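Long-range contacts in Peptide/nickel transport system substrate-binding protein (Listeria monocytogenes serotype 1/2a, PDB 5KZT), which binds peptides as an OppA-type substrate-binding protein and probably delivers them for uptake across the membrane: residues A[32-37]-A[110-115]; A[274-279]-A[421-426]; A[412-417]-A[445-450]; A[438-443]-A[454-459]. One frame throughout, in Å; residues are numbered along the deposited sequence.

Overall arrangement
From the N terminus, interaction 1 comes first: residues 32-37, leading into helix 36-45, meet the loop 110-115, closing a loop of 72 residues before any other contact opens. Interaction 2 spans the longest separation, pairing the end of strand 264-277 with strand 420-425. Interaction 3 crosses it, since 412-417 lies between the two strands and 445-450 beyond them; Lys276 and Asp413 form a salt bridge from one to the other. Interaction 4, 438-443 with 454-459, crosses interaction 3 in turn. Trp425 touches Tyr113 and Leu438, and Gln445 reaches Asp34, so the sheet of strands 264-277 and 420-425, the loop after helix 433-436 and the peptide-binding region are linked.

Interaction 1: residues A[32-37]-A[110-115]; sequences KADDQV and AATYSY
Thr112 OG1 gives its proton to Asp34 OD2 across 2.7 Å, the one direct hydrogen bond between residues 32-37 and the loop 110-115. The carboxylate oxygen is met on its anti side, with the hydroxyl 24° out of the carboxylate plane. The Thr112 hydroxyl lies between its own backbone N and carbonyl carbon (chi1 58°), a torsion that turns it to the acid, and the two side chains cross at about a right angle. Asp34 OD2 also accepts from Gln445 NE2, so two donors hold this oxygen.

The packed side is completed by the Tyr113 ring, which comes in beside Ala33 and Asp34. Its CE2 lies 3.6 Å from Asp34 CA, while Ala33 O stands in the ring plane at the edge, 3.6 Å from CD2. The opposite end is looser and wetter. There Lys32, whose side chain is exposed, contributes its carbonyl through two waters: one is 2.7 Å from Lys32 O and accepts from Thr112 N at 2.9 Å, and the other accepts from Tyr113 N but reaches Lys32 O weakly. The backbones are thus spaced by solvent at one end and by side chains at the other.

The contact borders the bound peptide: Tyr113 OH bonds to Asp428 and to the peptide backbone, and Asp34 and Gln36 also make backbone bonds to the peptide. Asp35 caps the start of helix 36-45 and packs on helix 406-414, while Tyr113 leans on Trp425 of strand 420-425.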
loop_
_atom_site.group_PDB
_atom_site.type_symbol
_atom_site.label_atom_id
_atom_site.label_comp_id
_atom_site.label_asym_id
_atom_site.label_seq_id
_atom_site.Cartn_x
_atom_site.Cartn_y
_atom_site.Cartn_z
ATOM N N LYS A 32 -8.603 9.413 1.453
ATOM C CA LYS A 32 -8.791 8.432 2.510
ATOM C C LYS A 32 -8.247 7.044 2.159
ATOM O O LYS A 32 -7.899 6.285 3.074
ATOM C CB LYS A 32 -10.269 8.330 2.896
ATOM C CG LYS A 32 -10.864 9.607 3.447
ATOM C CD LYS A 32 -12.305 9.381 3.876
ATOM C CE LYS A 32 -12.919 10.675 4.331
ATOM N NZ LYS A 32 -14.346 10.493 4.667
ATOM N N ALA A 33 -8.200 6.702 0.867
ATOM C CA ALA A 33 -7.706 5.399 0.420
ATOM C C ALA A 33 -6.278 5.153 0.899
ATOM O O ALA A 33 -5.409 6.032 0.795
ATOM C CB ALA A 33 -7.763 5.278 -1.100
ATOM N N ASP A 34 -6.050 3.958 1.434
ATOM C CA ASP A 34 -4.708 3.543 1.852
ATOM C C ASP A 34 -4.329 2.127 1.431
ATOM O O ASP A 34 -3.345 1.582 1.923
ATOM C CB ASP A 34 -4.549 3.692 3.374
ATOM C CG ASP A 34 -5.472 2.788 4.173
ATOM O OD1 ASP A 34 -6.086 1.829 3.639
ATOM O OD2 ASP A 34 -5.570 3.057 5.398
ATOM N N ASP A 35 -5.048 1.576 0.469
ATOM C CA ASP A 35 -4.837 0.201 0.048
ATOM C C ASP A 35 -4.459 0.107 -1.412
ATOM O O ASP A 35 -4.755 0.997 -2.210
ATOM C CB ASP A 35 -6.108 -0.590 0.270
ATOM C CG ASP A 35 -7.172 -0.217 -0.707
ATOM O OD1 ASP A 35 -7.851 0.823 -0.491
ATOM O OD2 ASP A 35 -7.287 -0.919 -1.737
ATOM N N GLN A 36 -3.818 -1.000 -1.772
ATOM C CA GLN A 36 -3.257 -1.101 -3.110
ATOM C C GLN A 36 -4.324 -1.137 -4.214
ATOM O O GLN A 36 -4.058 -0.678 -5.328
ATOM C CB GLN A 36 -2.312 -2.295 -3.230
ATOM C CG GLN A 36 -2.954 -3.654 -3.365
ATOM C CD GLN A 36 -1.913 -4.762 -3.575
ATOM O OE1 GLN A 36 -1.885 -5.729 -2.832
ATOM N NE2 GLN A 36 -1.047 -4.605 -4.578
ATOM N N VAL A 37 -5.517 -1.643 -3.901
ATOM C CA VAL A 37 -6.581 -1.775 -4.915
ATOM C C VAL A 37 -7.161 -0.409 -5.262
ATOM O O VAL A 37 -7.185 -0.006 -6.437
ATOM C CB VAL A 37 -7.695 -2.745 -4.467
ATOM C CG1 VAL A 37 -8.887 -2.735 -5.428
ATOM C CG2 VAL A 37 -7.133 -4.149 -4.342
ATOM N N ALA A 110 -9.986 12.344 9.346
ATOM C CA ALA A 110 -9.376 11.133 9.904
ATOM C C ALA A 110 -8.762 10.267 8.808
ATOM O O ALA A 110 -8.966 9.039 8.765
ATOM C CB ALA A 110 -10.412 10.338 10.702
ATOM N N ALA A 111 -8.030 10.914 7.910
ATOM C CA ALA A 111 -7.377 10.226 6.798
ATOM C C ALA A 111 -6.165 9.514 7.343
ATOM O O ALA A 111 -5.326 10.148 7.992
ATOM C CB ALA A 111 -6.952 11.216 5.738
ATOM N N THR A 112 -6.044 8.212 7.072
ATOM C CA THR A 112 -4.945 7.451 7.654
ATOM C C THR A 112 -3.585 7.928 7.167
ATOM O O THR A 112 -2.605 7.774 7.898
ATOM C CB THR A 112 -5.055 5.941 7.402
ATOM O OG1 THR A 112 -5.104 5.692 5.991
ATOM C CG2 THR A 112 -6.277 5.356 8.091
ATOM N N TYR A 113 -3.513 8.518 5.965
ATOM C CA TYR A 113 -2.240 9.001 5.422
ATOM C C TYR A 113 -1.949 10.461 5.784
ATOM O O TYR A 113 -1.024 11.074 5.247
ATOM C CB TYR A 113 -2.223 8.824 3.907
ATOM C CG TYR A 113 -1.648 7.529 3.385
ATOM C CD1 TYR A 113 -0.383 7.089 3.779
ATOM C CD2 TYR A 113 -2.330 6.790 2.427
ATOM C CE1 TYR A 113 0.176 5.953 3.239
ATOM C CE2 TYR A 113 -1.789 5.642 1.899
ATOM C CZ TYR A 113 -0.536 5.222 2.301
ATOM O OH TYR A 113 0.024 4.086 1.732
ATOM N N SER A 114 -2.703 11.023 6.722
ATOM C CA SER A 114 -2.446 12.404 7.134
ATOM C C SER A 114 -0.991 12.619 7.601
ATOM O O SER A 114 -0.452 13.716 7.452
ATOM C CB SER A 114 -3.431 12.844 8.208
ATOM O OG SER A 114 -3.203 12.138 9.400
ATOM N N TYR A 115 -0.359 11.568 8.136
ATOM C CA TYR A 115 1.027 11.637 8.607
ATOM C C TYR A 115 2.060 11.960 7.497
ATOM O O TYR A 115 3.110 12.509 7.792
ATOM C CB TYR A 115 1.416 10.366 9.368
ATOM C CG TYR A 115 1.565 9.105 8.538
ATOM C CD1 TYR A 115 2.795 8.758 7.972
ATOM C CD2 TYR A 115 0.496 8.236 8.349
ATOM C CE1 TYR A 115 2.932 7.598 7.212
ATOM C CE2 TYR A 115 0.635 7.055 7.633
ATOM C CZ TYR A 115 1.859 6.750 7.052
ATOM O OH TYR A 115 2.021 5.592 6.335
HETATM O O HOH W 1 -5.563 8.155 3.905
HETATM O O HOH W 2 -8.311 7.029 5.680
#

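Interaction 2: residues A[274-279]-A[421-426]; sequences YIKFNQ and SMSGWG
Tyr274 N donates to Ser423 O over 2.8 Å, and the reciprocal bond from Ser423 N to Tyr274 O has the same length. Both are nearly straight, as expected of a hydrogen-bonded pair. Two residues along, Lys276 and Ser421 form the next such pair, but its bonds are more bent: Ser421 N reaches Lys276 O at 3.2 Å with an angle of only 145°. Ile275 and Met422 fill the non-hydrogen-bonded position between them, where Ile275 CA makes a CA-H...O contact with Ser421 O.

Strands 264-277 and 420-425 thereby become antiparallel neighbours in the mixed sheet that also includes strands 367-374 and 491-503. On one face, Ile275 and Met422 both pack against Phe371 and Leu494. The other face carries Tyr274, Lys276, Ser421 and Ser423. The Lys276 chain runs over Ser423, with CD 3.3 Å from Ser423 OG, and a bend at chi3 (76°) turns its amine onward to Asp413 and Asn446 O.

Tyr274 lies beside Trp425, the two side chains pointing the same way. Ser423 O sits 3.9 Å above one face of the phenol ring, offset toward the rim, whereas Trp425 CB meets its edge in plane, 4.0 Å from Tyr274 CE1. Around Trp425 the chain meets the ligand: Gly424 and Gly426, on either side of it in sequence, make backbone bonds to the peptide, and Trp425 packs on it.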
loop_
_atom_site.group_PDB
_atom_site.type_symbol
_atom_site.label_atom_id
_atom_site.label_comp_id
_atom_site.label_asym_id
_atom_site.label_seq_id
_atom_site.Cartn_x
_atom_site.Cartn_y
_atom_site.Cartn_z
ATOM N N TYR A 274 3.667 -9.546 6.619
ATOM C CA TYR A 274 4.087 -9.753 7.983
ATOM C C TYR A 274 2.888 -10.067 8.832
ATOM O O TYR A 274 1.762 -9.696 8.499
ATOM C CB TYR A 274 4.831 -8.542 8.538
ATOM C CG TYR A 274 4.128 -7.212 8.353
ATOM C CD1 TYR A 274 4.342 -6.462 7.201
ATOM C CD2 TYR A 274 3.259 -6.700 9.322
ATOM C CE1 TYR A 274 3.724 -5.244 7.000
ATOM C CE2 TYR A 274 2.625 -5.469 9.128
ATOM C CZ TYR A 274 2.870 -4.749 7.965
ATOM O OH TYR A 274 2.269 -3.542 7.719
ATOM N N ILE A 275 3.166 -10.732 9.944
ATOM C CA ILE A 275 2.173 -10.985 10.977
ATOM C C ILE A 275 2.090 -9.746 11.871
ATOM O O ILE A 275 3.113 -9.309 12.422
ATOM C CB ILE A 275 2.556 -12.195 11.864
ATOM C CG1 ILE A 275 2.833 -13.449 11.030
ATOM C CG2 ILE A 275 1.472 -12.453 12.912
ATOM C CD1 ILE A 275 1.638 -14.024 10.323
ATOM N N LYS A 276 0.886 -9.213 12.047
ATOM C CA LYS A 276 0.614 -8.203 13.073
ATOM C C LYS A 276 0.087 -8.821 14.372
ATOM O O LYS A 276 -0.831 -9.633 14.358
ATOM C CB LYS A 276 -0.395 -7.189 12.546
ATOM C CG LYS A 276 0.143 -6.319 11.425
ATOM C CD LYS A 276 -0.838 -5.238 11.009
ATOM C CE LYS A 276 -0.882 -4.098 11.996
ATOM N NZ LYS A 276 -1.735 -3.025 11.457
ATOM N N PHE A 277 0.647 -8.394 15.496
ATOM C CA PHE A 277 0.254 -8.868 16.826
ATOM C C PHE A 277 -0.510 -7.768 17.547
ATOM O O PHE A 277 0.106 -6.836 18.080
ATOM C CB PHE A 277 1.507 -9.205 17.627
ATOM C CG PHE A 277 2.298 -10.363 17.068
ATOM C CD1 PHE A 277 1.751 -11.646 17.037
ATOM C CD2 PHE A 277 3.602 -10.186 16.614
ATOM C CE1 PHE A 277 2.481 -12.720 16.531
ATOM C CE2 PHE A 277 4.337 -11.267 16.115
ATOM C CZ PHE A 277 3.774 -12.523 16.069
ATOM N N ASN A 278 -1.837 -7.857 17.580
ATOM C CA ASN A 278 -2.631 -6.857 18.294
ATOM C C ASN A 278 -2.528 -7.101 19.789
ATOM O O ASN A 278 -2.925 -8.162 20.285
ATOM C CB ASN A 278 -4.104 -6.866 17.891
ATOM C CG ASN A 278 -4.884 -5.723 18.499
ATOM O OD1 ASN A 278 -4.309 -4.727 18.958
ATOM N ND2 ASN A 278 -6.207 -5.867 18.542
ATOM N N GLN A 279 -2.032 -6.097 20.490
ATOM C CA GLN A 279 -1.828 -6.193 21.933
ATOM C C GLN A 279 -3.029 -5.786 22.775
ATOM O O GLN A 279 -3.036 -6.025 23.994
ATOM C CB GLN A 279 -0.616 -5.366 22.338
ATOM C CG GLN A 279 0.624 -5.733 21.547
ATOM C CD GLN A 279 1.899 -5.177 22.131
ATOM O OE1 GLN A 279 1.973 -4.882 23.325
ATOM N NE2 GLN A 279 2.932 -5.068 21.299
ATOM N N SER A 421 -2.952 -11.120 12.537
ATOM C CA SER A 421 -3.371 -11.077 11.148
ATOM C C SER A 421 -2.207 -11.121 10.191
ATOM O O SER A 421 -1.063 -10.856 10.573
ATOM C CB SER A 421 -4.174 -9.794 10.895
ATOM O OG SER A 421 -3.341 -8.628 10.941
ATOM N N MET A 422 -2.521 -11.467 8.952
ATOM C CA MET A 422 -1.565 -11.443 7.852
ATOM C C MET A 422 -1.757 -10.091 7.192
ATOM O O MET A 422 -2.831 -9.819 6.654
ATOM C CB MET A 422 -1.884 -12.545 6.855
ATOM C CG MET A 422 -1.025 -12.519 5.597
ATOM S SD MET A 422 0.659 -13.088 5.927
ATOM C CE MET A 422 0.362 -14.835 5.970
ATOM N N SER A 423 -0.745 -9.242 7.237
ATOM C CA SER A 423 -0.836 -7.939 6.567
ATOM C C SER A 423 0.331 -7.716 5.663
ATOM O O SER A 423 1.307 -8.430 5.722
ATOM C CB SER A 423 -0.936 -6.835 7.587
ATOM O OG SER A 423 -1.958 -7.155 8.541
ATOM N N GLY A 424 0.215 -6.731 4.792
ATOM C CA GLY A 424 1.320 -6.400 3.907
ATOM C C GLY A 424 1.427 -4.926 3.663
ATOM O O GLY A 424 0.416 -4.206 3.710
ATOM N N TRP A 425 2.655 -4.486 3.381
ATOM C CA TRP A 425 2.909 -3.111 3.044
ATOM C C TRP A 425 3.780 -3.036 1.829
ATOM O O TRP A 425 4.825 -3.691 1.771
ATOM C CB TRP A 425 3.573 -2.385 4.208
ATOM C CG TRP A 425 3.627 -0.913 4.030
ATOM C CD1 TRP A 425 4.717 -0.164 3.686
ATOM C CD2 TRP A 425 2.556 -0.001 4.208
ATOM N NE1 TRP A 425 4.387 1.165 3.631
ATOM C CE2 TRP A 425 3.067 1.300 3.957
ATOM C CE3 TRP A 425 1.211 -0.145 4.564
ATOM C CZ2 TRP A 425 2.274 2.450 4.049
ATOM C CZ3 TRP A 425 0.417 0.992 4.648
ATOM C CH2 TRP A 425 0.956 2.277 4.399
ATOM N N GLY A 426 3.349 -2.212 0.882
ATOM C CA GLY A 426 4.137 -1.826 -0.278
ATOM C C GLY A 426 4.587 -0.387 -0.117
ATOM O O GLY A 426 3.865 0.442 0.467
#

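Interaction 3: residues A[412-417]-A[445-450]; sequences NDQNQD and QNRMSY
The Arg447 guanidinium has Gln414 O over one face, while the Gln414 side-chain amide stands almost upright to it, the two planes 79° apart. Gln414 OE1 lies 2.9 Å from Arg447 NH2, and Ala444 O accepts from both Arg447 NE and Gln414 NE2. Helix 406-414 ends here in a Schellman motif, with Gln416 at positive phi and two backbone bonds reaching back into the last turn; the arginine is laid across this C-terminal end. Its aliphatic part fits closely, Arg447 CB coming to 3.3 Å from Asp413 O. The Asp413 carboxylate is set across the arginine, its plane about at right angles to the guanidinium, and does not pair with it. With CG anti to the backbone N (chi1 -177°), Asp413 instead turns OD1 to its salt-bridge partner, Lys276.

Water links Asp413 to Gln445. One molecule is 2.8 Å from Gln445 OE1 and also near Asp413 OD2; a second lies 2.6 Å from Asp413 OD2 and reaches Gln445 OE1 weakly. Gln445 packs on an acidic side chain of the bound peptide, which places this end of the contact beside the ligand. Within residues 445-450, Asn446 OD1 accepts from Met448 N, an Asx turn that shapes the chain as it passes the helix.

Beyond the helix, Gln416 stretches out over the Arg447 carbonyl to Ser449. Its NE2 donates to Ser449 OG at 2.9 Å, along a nearly straight line (172°) with the hydroxyl in the amide plane.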
loop_
_atom_site.group_PDB
_atom_site.type_symbol
_atom_site.label_atom_id
_atom_site.label_comp_id
_atom_site.label_asym_id
_atom_site.label_seq_id
_atom_site.Cartn_x
_atom_site.Cartn_y
_atom_site.Cartn_z
ATOM N N ASN A 412 -11.392 -3.963 10.270
ATOM C CA ASN A 412 -11.122 -4.599 11.567
ATOM C C ASN A 412 -9.735 -4.195 12.081
ATOM O O ASN A 412 -9.536 -4.041 13.285
ATOM C CB ASN A 412 -11.218 -6.126 11.485
ATOM C CG ASN A 412 -12.605 -6.617 11.145
ATOM O OD1 ASN A 412 -13.561 -5.838 11.103
ATOM N ND2 ASN A 412 -12.717 -7.913 10.850
ATOM N N ASP A 413 -8.778 -4.028 11.163
ATOM C CA ASP A 413 -7.441 -3.543 11.518
ATOM C C ASP A 413 -7.533 -2.145 12.136
ATOM O O ASP A 413 -7.067 -1.938 13.269
ATOM C CB ASP A 413 -6.509 -3.556 10.298
ATOM C CG ASP A 413 -5.102 -3.126 10.636
ATOM O OD1 ASP A 413 -4.417 -3.888 11.366
ATOM O OD2 ASP A 413 -4.675 -2.017 10.178
ATOM N N GLN A 414 -8.178 -1.214 11.440
ATOM C CA GLN A 414 -8.362 0.155 11.964
ATOM C C GLN A 414 -9.052 0.167 13.335
ATOM O O GLN A 414 -8.688 0.976 14.192
ATOM C CB GLN A 414 -9.178 1.048 11.014
ATOM C CG GLN A 414 -8.491 1.434 9.703
ATOM C CD GLN A 414 -7.225 2.251 9.944
ATOM O OE1 GLN A 414 -7.272 3.279 10.640
ATOM N NE2 GLN A 414 -6.075 1.772 9.425
ATOM N N ASN A 415 -10.031 -0.723 13.518
ATOM C CA ASN A 415 -10.792 -0.834 14.770
ATOM C C ASN A 415 -10.087 -1.632 15.880
ATOM O O ASN A 415 -10.597 -1.711 16.998
ATOM C CB ASN A 415 -12.167 -1.488 14.509
ATOM C CG ASN A 415 -13.081 -0.638 13.640
ATOM O OD1 ASN A 415 -12.924 0.582 13.540
ATOM N ND2 ASN A 415 -14.062 -1.284 13.013
ATOM N N GLN A 416 -8.928 -2.221 15.583
ATOM C CA GLN A 416 -8.259 -3.168 16.481
ATOM C C GLN A 416 -9.129 -4.341 16.913
ATOM O O GLN A 416 -8.999 -4.865 18.019
ATOM C CB GLN A 416 -7.635 -2.440 17.678
ATOM C CG GLN A 416 -6.264 -1.933 17.327
ATOM C CD GLN A 416 -5.610 -1.152 18.418
ATOM O OE1 GLN A 416 -5.680 0.060 18.435
ATOM N NE2 GLN A 416 -4.936 -1.846 19.324
ATOM N N ASP A 417 -9.987 -4.786 16.010
ATOM C CA ASP A 417 -10.914 -5.852 16.293
ATOM C C ASP A 417 -10.359 -7.109 15.642
ATOM O O ASP A 417 -10.919 -7.642 14.695
ATOM C CB ASP A 417 -12.298 -5.450 15.764
ATOM C CG ASP A 417 -13.418 -6.258 16.349
ATOM O OD1 ASP A 417 -13.351 -6.669 17.540
ATOM O OD2 ASP A 417 -14.415 -6.469 15.618
ATOM N N GLN A 445 -1.431 3.492 10.880
ATOM C CA GLN A 445 -1.131 2.144 10.384
ATOM C C GLN A 445 -0.471 1.198 11.387
ATOM O O GLN A 445 -0.015 0.119 11.009
ATOM C CB GLN A 445 -0.264 2.252 9.118
ATOM C CG GLN A 445 -0.977 2.877 7.915
ATOM C CD GLN A 445 -2.196 2.091 7.462
ATOM O OE1 GLN A 445 -2.353 0.899 7.756
ATOM N NE2 GLN A 445 -3.075 2.752 6.760
ATOM N N ASN A 446 -0.443 1.578 12.662
ATOM C CA ASN A 446 0.094 0.734 13.741
ATOM C C ASN A 446 -1.028 -0.236 14.122
ATOM O O ASN A 446 -0.994 -1.393 13.710
ATOM C CB ASN A 446 0.567 1.611 14.910
ATOM C CG ASN A 446 1.113 0.819 16.087
ATOM O OD1 ASN A 446 0.608 -0.242 16.459
ATOM N ND2 ASN A 446 2.115 1.374 16.721
ATOM N N ARG A 447 -2.031 0.250 14.866
ATOM C CA ARG A 447 -3.236 -0.525 15.203
ATOM C C ARG A 447 -2.950 -1.843 15.917
ATOM O O ARG A 447 -3.656 -2.830 15.743
ATOM C CB ARG A 447 -4.083 -0.780 13.940
ATOM C CG ARG A 447 -4.419 0.466 13.152
ATOM C CD ARG A 447 -5.292 1.426 13.947
ATOM N NE ARG A 447 -5.538 2.652 13.185
ATOM C CZ ARG A 447 -6.083 3.773 13.660
ATOM N NH1 ARG A 447 -6.470 3.882 14.939
ATOM N NH2 ARG A 447 -6.228 4.812 12.838
ATOM N N MET A 448 -1.888 -1.846 16.708
ATOM C CA MET A 448 -1.522 -2.993 17.500
ATOM C C MET A 448 -1.388 -2.624 18.969
ATOM O O MET A 448 -1.136 -3.509 19.784
ATOM C CB MET A 448 -0.181 -3.524 16.996
ATOM C CG MET A 448 -0.260 -4.117 15.612
ATOM S SD MET A 448 1.298 -4.855 15.103
ATOM C CE MET A 448 2.496 -3.567 15.393
ATOM N N SER A 449 -1.562 -1.339 19.304
ATOM C CA SER A 449 -1.144 -0.787 20.597
ATOM C C SER A 449 0.317 -1.127 20.911
ATOM O O SER A 449 0.685 -1.400 22.057
ATOM C CB SER A 449 -2.102 -1.202 21.724
ATOM O OG SER A 449 -3.404 -0.697 21.486
ATOM N N TYR A 450 1.150 -1.095 19.871
ATOM C CA TYR A 450 2.579 -1.238 20.036
ATOM C C TYR A 450 3.136 0.155 20.271
ATOM O O TYR A 450 2.888 1.068 19.488
ATOM C CB TYR A 450 3.235 -1.858 18.809
ATOM C CG TYR A 450 4.750 -1.740 18.839
ATOM C CD1 TYR A 450 5.508 -2.456 19.757
ATOM C CD2 TYR A 450 5.417 -0.875 17.965
ATOM C CE1 TYR A 450 6.880 -2.340 19.786
ATOM C CE2 TYR A 450 6.790 -0.749 17.989
ATOM C CZ TYR A 450 7.515 -1.473 18.902
ATOM O OH TYR A 450 8.878 -1.329 18.917
HETATM O O HOH W 3 -5.378 -0.358 8.334
HETATM O O HOH W 4 -1.764 -1.661 8.792
HETATM O O HOH W 5 -4.048 1.903 19.772
#

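Interaction 4: residues A[438-443]-A[454-459]; sequences LFVTDG and DYDKIL
The chain from Val440 to Gly443 folds into a type II beta turn, closed by a bond from Gly443 N to Val440 O, and its first half lies against helix 453-459, with Val440 and Asp456 CA atoms 5.3 Å apart.

Asp456 holds the turn by both carboxylate oxygens. Thr441 N donates to OD1 at 2.9 Å, coming from above the carboxylate plane by 35°. The Thr441 hydroxyl donates at 2.6 Å to the syn lone pair of Asp456 OD2, and the two side chains cross at about a right angle. Thr441 OG1 sits beside its own backbone N (chi1 -62°), which lets amide and hydroxyl of one residue face the same acid. A water lies 3.0 Å from Phe439 O and also close to Asp456 OD1.

Beside this polar bridge the contact is apolar. Val440 CG1 meets Leu459 CD1 at 4.0 Å, one turn further along the helix. Tyr455 approaches with its ring edge, Val440 N lying near the ring plane 3.9 Å from CE2, while the Phe439 CB is 4.0 Å from the same carbon. The phenol hydroxyl continues to Leu436 O, and Phe439 and Tyr455 both pack on Leu484 of helix 471-487.

Asp456 OD2 also forms a salt bridge with Lys453, and with two donors from Thr441 as well the carboxylate is probably kept ionised and fixed in rotation.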
loop_
_atom_site.group_PDB
_atom_site.type_symbol
_atom_site.label_atom_id
_atom_site.label_comp_id
_atom_site.label_asym_id
_atom_site.label_seq_id
_atom_site.Cartn_x
_atom_site.Cartn_y
_atom_site.Cartn_z
ATOM N N LEU A 438 5.279 3.201 10.034
ATOM C CA LEU A 438 4.018 2.561 10.389
ATOM C C LEU A 438 3.846 2.288 11.888
ATOM O O LEU A 438 2.734 2.346 12.407
ATOM C CB LEU A 438 3.898 1.227 9.650
ATOM C CG LEU A 438 3.955 1.267 8.120
ATOM C CD1 LEU A 438 3.884 -0.149 7.544
ATOM C CD2 LEU A 438 2.875 2.146 7.522
ATOM N N PHE A 439 4.939 1.995 12.581
ATOM C CA PHE A 439 4.832 1.429 13.929
ATOM C C PHE A 439 5.215 2.385 15.058
ATOM O O PHE A 439 5.435 1.958 16.190
ATOM C CB PHE A 439 5.616 0.117 13.955
ATOM C CG PHE A 439 5.117 -0.860 12.921
ATOM C CD1 PHE A 439 3.858 -1.443 13.068
ATOM C CD2 PHE A 439 5.855 -1.123 11.770
ATOM C CE1 PHE A 439 3.355 -2.313 12.111
ATOM C CE2 PHE A 439 5.351 -1.997 10.801
ATOM C CZ PHE A 439 4.106 -2.595 10.977
ATOM N N VAL A 440 5.250 3.682 14.740
ATOM C CA VAL A 440 5.297 4.710 15.764
ATOM C C VAL A 440 4.029 4.636 16.629
ATOM O O VAL A 440 2.973 4.186 16.169
ATOM C CB VAL A 440 5.488 6.145 15.183
ATOM C CG1 VAL A 440 6.777 6.219 14.369
ATOM C CG2 VAL A 440 4.286 6.576 14.356
ATOM N N THR A 441 4.161 5.058 17.890
ATOM C CA THR A 441 3.070 5.011 18.864
ATOM C C THR A 441 1.843 5.729 18.311
ATOM O O THR A 441 1.941 6.854 17.840
ATOM C CB THR A 441 3.510 5.640 20.229
ATOM O OG1 THR A 441 4.598 4.885 20.779
ATOM C CG2 THR A 441 2.367 5.678 21.247
ATOM N N ASP A 442 0.691 5.057 18.375
ATOM C CA ASP A 442 -0.593 5.613 17.962
ATOM C C ASP A 442 -0.671 5.970 16.461
ATOM O O ASP A 442 -1.587 6.694 16.047
ATOM C CB ASP A 442 -0.991 6.823 18.836
ATOM C CG ASP A 442 -1.268 6.451 20.284
ATOM O OD1 ASP A 442 -1.850 5.380 20.542
ATOM O OD2 ASP A 442 -0.921 7.256 21.178
ATOM N N GLY A 443 0.252 5.452 15.656
ATOM C CA GLY A 443 0.224 5.714 14.231
ATOM C C GLY A 443 -1.008 5.084 13.596
ATOM O O GLY A 443 -1.467 4.003 14.017
ATOM N N ASP A 454 11.718 4.658 22.344
ATOM C CA ASP A 454 13.029 4.715 21.685
ATOM C C ASP A 454 12.879 4.593 20.165
ATOM O O ASP A 454 13.585 5.262 19.398
ATOM C CB ASP A 454 13.951 3.595 22.193
ATOM C CG ASP A 454 14.270 3.715 23.673
ATOM O OD1 ASP A 454 14.233 4.840 24.220
ATOM O OD2 ASP A 454 14.551 2.665 24.292
ATOM N N TYR A 455 11.958 3.733 19.742
ATOM C CA TYR A 455 11.612 3.584 18.326
ATOM C C TYR A 455 11.059 4.904 17.791
ATOM O O TYR A 455 11.579 5.407 16.815
ATOM C CB TYR A 455 10.608 2.454 18.130
ATOM C CG TYR A 455 10.333 2.095 16.690
ATOM C CD1 TYR A 455 11.203 1.285 15.979
ATOM C CD2 TYR A 455 9.179 2.547 16.046
ATOM C CE1 TYR A 455 10.939 0.930 14.658
ATOM C CE2 TYR A 455 8.899 2.185 14.727
ATOM C CZ TYR A 455 9.792 1.380 14.035
ATOM O OH TYR A 455 9.561 1.027 12.713
ATOM N N ASP A 456 10.070 5.482 18.484
ATOM C CA ASP A 456 9.503 6.807 18.113
ATOM C C ASP A 456 10.561 7.894 18.033
ATOM O O ASP A 456 10.545 8.700 17.106
ATOM C CB ASP A 456 8.440 7.285 19.111
ATOM C CG ASP A 456 7.294 6.323 19.265
ATOM O OD1 ASP A 456 7.031 5.527 18.342
ATOM O OD2 ASP A 456 6.659 6.344 20.344
ATOM N N LYS A 457 11.466 7.917 19.005
ATOM C CA LYS A 457 12.521 8.926 19.055
ATOM C C LYS A 457 13.444 8.849 17.833
ATOM O O LYS A 457 13.801 9.885 17.243
ATOM C CB LYS A 457 13.331 8.804 20.344
ATOM C CG LYS A 457 14.383 9.895 20.487
ATOM C CD LYS A 457 14.675 10.255 21.942
ATOM C CE LYS A 457 14.633 11.763 22.178
ATOM N NZ LYS A 457 15.590 12.521 21.322
ATOM N N ILE A 458 13.796 7.628 17.440
ATOM C CA ILE A 458 14.561 7.426 16.207
ATOM C C ILE A 458 13.838 7.994 14.986
ATOM O O ILE A 458 14.431 8.730 14.203
ATOM C CB ILE A 458 14.931 5.937 15.980
ATOM C CG1 ILE A 458 16.112 5.578 16.889
ATOM C CG2 ILE A 458 15.283 5.681 14.517
ATOM C CD1 ILE A 458 16.546 4.130 16.848
ATOM N N LEU A 459 12.570 7.659 14.819
ATOM C CA LEU A 459 11.854 8.033 13.603
ATOM C C LEU A 459 11.371 9.492 13.624
ATOM O O LEU A 459 11.342 10.151 12.582
ATOM C CB LEU A 459 10.736 7.026 13.323
ATOM C CG LEU A 459 11.294 5.610 13.084
ATOM C CD1 LEU A 459 10.160 4.642 12.895
ATOM C CD2 LEU A 459 12.245 5.531 11.886
HETATM O O HOH W 6 6.656 2.791 18.799
#